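Local structure of transcriptional regulator (Streptococcus pneumoniae, 2GNP) at residues A[49-54]-A[151-156]; A[184-187]-A[193-196]. The protein probably regulates transcription in response to a sugar-like effector, which its putative sugar-binding domain of Rossmann-like fold would recognise. All coordinates share one frame; numbering follows the deposited sequence.

Contact 1: residues A[49-54]-A[151-156]; sequences GVLRNL and LDIAVV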
loop_
_atom_site.group_PDB
_atom_site.type_symbol
_atom_site.label_atom_id
_atom_site.label_comp_id
_atom_site.label_asym_id
_atom_site.label_seq_id
_atom_site.Cartn_x
_atom_site.Cartn_y
_atom_site.Cartn_z
ATOM N N GLY A 49 -6.460 14.703 2.694
ATOM C CA GLY A 49 -7.656 15.049 3.430
ATOM C C GLY A 49 -8.343 13.836 4.050
ATOM O O GLY A 49 -8.735 13.847 5.231
ATOM N N VAL A 50 -8.493 12.799 3.222
ATOM C CA VAL A 50 -9.105 11.559 3.678
ATOM C C VAL A 50 -8.339 11.011 4.893
ATOM O O VAL A 50 -8.928 10.715 5.944
ATOM C CB VAL A 50 -9.171 10.507 2.578
ATOM C CG1 VAL A 50 -9.413 9.179 3.228
ATOM C CG2 VAL A 50 -10.291 10.848 1.546
ATOM N N LEU A 51 -7.010 10.940 4.806
ATOM C CA LEU A 51 -6.261 10.342 5.933
ATOM C C LEU A 51 -6.340 11.213 7.225
ATOM O O LEU A 51 -6.513 10.714 8.345
ATOM C CB LEU A 51 -4.798 10.123 5.523
ATOM C CG LEU A 51 -3.917 9.494 6.591
ATOM C CD1 LEU A 51 -4.446 8.105 6.970
ATOM C CD2 LEU A 51 -2.494 9.337 6.017
ATOM N N ARG A 52 -6.219 12.536 7.060
ATOM C CA ARG A 52 -6.256 13.409 8.213
ATOM C C ARG A 52 -7.572 13.199 9.005
ATOM O O ARG A 52 -7.609 13.175 10.239
ATOM C CB ARG A 52 -6.050 14.884 7.791
ATOM C CG ARG A 52 -6.171 15.867 8.964
ATOM C CD ARG A 52 -5.849 17.299 8.568
ATOM N NE ARG A 52 -5.676 18.174 9.752
ATOM C CZ ARG A 52 -6.658 18.761 10.446
ATOM N NH1 ARG A 52 -7.945 18.502 10.181
ATOM N NH2 ARG A 52 -6.348 19.552 11.469
ATOM N N ASN A 53 -8.680 13.045 8.264
ATOM C CA ASN A 53 -9.980 12.788 8.892
ATOM C C ASN A 53 -10.132 11.450 9.621
ATOM O O ASN A 53 -10.954 11.298 10.548
ATOM C CB ASN A 53 -11.069 12.960 7.833
ATOM C CG ASN A 53 -11.425 14.423 7.625
ATOM O OD1 ASN A 53 -11.196 15.252 8.526
ATOM N ND2 ASN A 53 -11.988 14.757 6.455
ATOM N N LEU A 54 -9.354 10.468 9.165
ATOM C CA LEU A 54 -9.327 9.138 9.751
ATOM C C LEU A 54 -8.546 9.123 11.043
ATOM O O LEU A 54 -8.844 8.348 11.954
ATOM C CB LEU A 54 -8.733 8.115 8.771
ATOM C CG LEU A 54 -9.490 7.816 7.462
ATOM C CD1 LEU A 54 -8.724 6.757 6.644
ATOM C CD2 LEU A 54 -10.969 7.405 7.710
ATOM N N LEU A 151 -3.521 -3.086 14.364
ATOM C CA LEU A 151 -3.505 -1.722 13.827
ATOM C C LEU A 151 -4.917 -1.224 13.566
ATOM O O LEU A 151 -5.840 -1.984 13.250
ATOM C CB LEU A 151 -2.764 -1.685 12.521
ATOM C CG LEU A 151 -1.255 -1.930 12.705
ATOM C CD1 LEU A 151 -0.673 -1.930 11.260
ATOM C CD2 LEU A 151 -0.528 -0.943 13.628
ATOM N N ASP A 152 -5.071 0.090 13.727
ATOM C CA ASP A 152 -6.328 0.751 13.397
ATOM C C ASP A 152 -6.418 1.154 11.918
ATOM O O ASP A 152 -7.477 1.061 11.313
ATOM C CB ASP A 152 -6.511 2.010 14.243
ATOM C CG ASP A 152 -6.664 1.671 15.708
ATOM O OD1 ASP A 152 -7.708 1.078 16.059
ATOM O OD2 ASP A 152 -5.735 1.891 16.482
ATOM N N ILE A 153 -5.300 1.657 11.390
ATOM C CA ILE A 153 -5.269 2.161 10.005
ATOM C C ILE A 153 -3.999 1.622 9.381
ATOM O O ILE A 153 -3.013 1.461 10.073
ATOM C CB ILE A 153 -5.197 3.670 9.978
ATOM C CG1 ILE A 153 -6.499 4.246 10.561
ATOM C CG2 ILE A 153 -4.893 4.166 8.539
ATOM C CD1 ILE A 153 -6.353 5.789 10.766
ATOM N N ALA A 154 -4.093 1.238 8.122
ATOM C CA ALA A 154 -2.864 0.983 7.311
ATOM C C ALA A 154 -2.948 1.955 6.147
ATOM O O ALA A 154 -4.033 2.167 5.621
ATOM C CB ALA A 154 -2.869 -0.404 6.787
ATOM N N VAL A 155 -1.800 2.469 5.721
ATOM C CA VAL A 155 -1.684 3.359 4.540
ATOM C C VAL A 155 -0.662 2.727 3.640
ATOM O O VAL A 155 0.472 2.616 4.047
ATOM C CB VAL A 155 -1.277 4.798 4.926
ATOM C CG1 VAL A 155 -1.480 5.792 3.716
ATOM C CG2 VAL A 155 -2.176 5.267 6.148
ATOM N N VAL A 156 -1.066 2.400 2.401
ATOM C CA VAL A 156 -0.191 1.592 1.527
ATOM C C VAL A 156 -0.280 2.078 0.051
ATOM O O VAL A 156 -1.298 2.640 -0.400
ATOM C CB VAL A 156 -0.572 0.087 1.570
ATOM C CG1 VAL A 156 -0.508 -0.454 2.997
ATOM C CG2 VAL A 156 -1.951 -0.183 0.895
#
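Leu51 and Val155 meet tip to tip, one from the last turns of helix 36-54, the other from strand 153-160, and they illustrate how a helix can pack on a strand through branched aliphatic side chains. On the leucine, CG lies anti to the backbone N (chi1 -179°), which carries the isobutyl fork off the helix so that its methyls face the strand. Leu51 CD1 comes to 3.7 Å from CG2 of Val155, and the second branch stands farther from the same methyl, Leu51 CD2 lying 4.1 Å from Val155 CG2. The valine thus offers one methyl to both prongs of the fork.

Two residues back along the strand, on the same face, Ile153 divides its branches between two helical residues. Its longer arm, with CG1 beside the backbone N and the chain extended to CD1 (chi2 171°), reaches the helix end, where Ile153 CD1 lies 3.9 Å from Leu54 CB and 3.8 Å from Leu54 O, the backbone carbonyl oxygen. The shorter branch turns to the other leucine, Ile153 CG2 standing 4.3 Å from Leu51 CD1. Leu54 therefore touches with the root of its side chain and its carbonyl oxygen, Leu51 with its tip. No hydrogen bond crosses the interface; Ala154, between the two strand residues, points to the other face of the sheet.

The helix runs nearly antiparallel to the strand, at 162°, and the axes of helix 49-54 and strand 153-156 approach to 10.8 Å, as is usual for helices covering a parallel sheet in Rossmann-like folds. Strand 60-63, which follows this helix and pairs in parallel with strand 153-160, supplies Phe63 against both Leu51 and Val155, while helix 67-75 adds Leu72 against Leu51 and Leu69 against Val155.

Contact 2: residues A[184-187]-A[193-196]; sequences VKTV and RFFD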
loop_
_atom_site.group_PDB
_atom_site.type_symbol
_atom_site.label_atom_id
_atom_site.label_comp_id
_atom_site.label_asym_id
_atom_site.label_seq_id
_atom_site.Cartn_x
_atom_site.Cartn_y
_atom_site.Cartn_z
ATOM N N VAL A 184 4.619 -18.100 -11.734
ATOM C CA VAL A 184 3.293 -18.119 -11.088
ATOM C C VAL A 184 2.416 -16.924 -11.442
ATOM O O VAL A 184 1.360 -16.697 -10.807
ATOM C CB VAL A 184 3.370 -18.302 -9.548
ATOM C CG1 VAL A 184 4.014 -19.653 -9.198
ATOM C CG2 VAL A 184 4.118 -17.128 -8.900
ATOM N N LYS A 185 2.843 -16.167 -12.452
ATOM C CA LYS A 185 2.029 -15.120 -13.044
ATOM C C LYS A 185 1.763 -14.026 -12.023
ATOM O O LYS A 185 0.634 -13.608 -11.836
ATOM C CB LYS A 185 0.698 -15.694 -13.572
ATOM C CG LYS A 185 0.894 -16.686 -14.777
ATOM C CD LYS A 185 -0.436 -17.346 -15.136
ATOM C CE LYS A 185 -0.258 -18.792 -15.642
ATOM N NZ LYS A 185 0.634 -18.747 -16.802
ATOM N N THR A 186 2.827 -13.608 -11.335
ATOM C CA THR A 186 2.709 -12.480 -10.398
ATOM C C THR A 186 2.256 -11.240 -11.153
ATOM O O THR A 186 2.752 -10.937 -12.294
ATOM C CB THR A 186 4.072 -12.247 -9.725
ATOM O OG1 THR A 186 4.360 -13.423 -8.958
ATOM C CG2 THR A 186 4.051 -11.023 -8.777
ATOM N N VAL A 187 1.357 -10.460 -10.547
ATOM C CA VAL A 187 0.879 -9.250 -11.185
ATOM C C VAL A 187 1.219 -7.968 -10.397
ATOM O O VAL A 187 1.140 -6.862 -10.939
ATOM C CB VAL A 187 -0.641 -9.268 -11.519
ATOM C CG1 VAL A 187 -1.019 -10.480 -12.453
ATOM C CG2 VAL A 187 -1.477 -9.260 -10.284
ATOM N N ARG A 193 4.577 -7.970 -0.535
ATOM C CA ARG A 193 4.107 -9.346 -0.823
ATOM C C ARG A 193 3.526 -9.390 -2.199
ATOM O O ARG A 193 2.786 -8.486 -2.595
ATOM C CB ARG A 193 3.181 -9.882 0.237
ATOM C CG ARG A 193 3.973 -9.994 1.577
ATOM C CD ARG A 193 2.993 -10.408 2.664
ATOM N NE ARG A 193 3.643 -10.562 3.971
ATOM C CZ ARG A 193 4.461 -11.561 4.282
ATOM N NH1 ARG A 193 4.731 -12.513 3.353
ATOM N NH2 ARG A 193 5.040 -11.628 5.501
ATOM N N PHE A 194 3.904 -10.443 -2.922
ATOM C CA PHE A 194 3.646 -10.562 -4.357
ATOM C C PHE A 194 2.459 -11.447 -4.564
ATOM O O PHE A 194 2.393 -12.532 -3.978
ATOM C CB PHE A 194 4.919 -11.092 -5.060
ATOM C CG PHE A 194 6.048 -10.071 -5.011
ATOM C CD1 PHE A 194 6.133 -9.111 -6.006
ATOM C CD2 PHE A 194 6.938 -10.016 -3.933
ATOM C CE1 PHE A 194 7.106 -8.137 -5.956
ATOM C CE2 PHE A 194 7.920 -8.985 -3.874
ATOM C CZ PHE A 194 7.996 -8.079 -4.898
ATOM N N PHE A 195 1.556 -11.007 -5.429
ATOM C CA PHE A 195 0.328 -11.793 -5.663
ATOM C C PHE A 195 0.019 -11.969 -7.139
ATOM O O PHE A 195 0.508 -11.216 -7.995
ATOM C CB PHE A 195 -0.856 -11.153 -4.953
ATOM C CG PHE A 195 -0.998 -9.667 -5.224
ATOM C CD1 PHE A 195 -0.652 -8.726 -4.242
ATOM C CD2 PHE A 195 -1.420 -9.213 -6.469
ATOM C CE1 PHE A 195 -0.809 -7.327 -4.489
ATOM C CE2 PHE A 195 -1.556 -7.852 -6.731
ATOM C CZ PHE A 195 -1.222 -6.904 -5.724
ATOM N N ASP A 196 -0.830 -12.970 -7.400
ATOM C CA ASP A 196 -1.326 -13.232 -8.732
ATOM C C ASP A 196 -2.582 -12.439 -9.095
ATOM O O ASP A 196 -2.982 -11.491 -8.395
ATOM C CB ASP A 196 -1.528 -14.745 -8.902
ATOM C CG ASP A 196 -2.756 -15.270 -8.152
ATOM O OD1 ASP A 196 -3.545 -14.476 -7.551
ATOM O OD2 ASP A 196 -2.993 -16.499 -8.215
HETATM O O HOH W 1 -0.607 -18.094 -9.762
#
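A single, almost linear hydrogen bond fastens Val187 to Phe195: the valine N lies 2.8 Å from the phenylalanine O, with 176° at the hydrogen, and it approaches in the carbonyl plane. Close packing surrounds this bond. Thr186 CA brings its hydrogen to the same oxygen, while Thr186 CG2 slides to the edge of the Phe194 ring and rests 3.8 Å from Phe194 CB. Next along the loop, Val187 CG2 sits near the plane of the Phe195 ring at its edge, 3.8 Å from both CD2 and CE2 of Phe195. That methyl is also pressed to 3.3 Å from the backbone O of Asp196. Phe195 can present this edge because its CG stands between the backbone N and the carbonyl carbon (chi1 50°), bringing back a ring whose first bond leads away from the loop.

The loop itself begins with a Schellman motif: Lys185, with positive phi, ends helix 175-183, and the chain then enters the hairpin of strands 188-190 and 193-195. Thr186 OG1 turns back to bond Leu181 O.

Toward Val184 the fit slackens. Here a water bridges the segments, donating to Val184 O at 2.6 Å and, over a longer 3.3 Å, to Asp196 OD2. The other carboxylate oxygen of Asp196 accepts from the backbone N of Lys198 and Lys200, and the exposed Lys185 side chain leads away.

How the contacts relate
Contact 1 and contact 2 touch the same mixed sheet on opposite sides of the chain's centre, their own centres 26 Å apart, and their chemistry differs with burial. The first is mostly buried and apolar in its side-chain contacts, with no hydrogen bond across it, joining a covering helix to a strand inside the sheet over 96 intervening residues. The second is local, closing a short hairpin near a helix end; it is only partly buried, so backbone polarity and a water share the work with methyls and ring edges. Strand 153-160 links the two places, since it carries contact 1 and pairs antiparallel with strand 188-190, which contact 2 brackets.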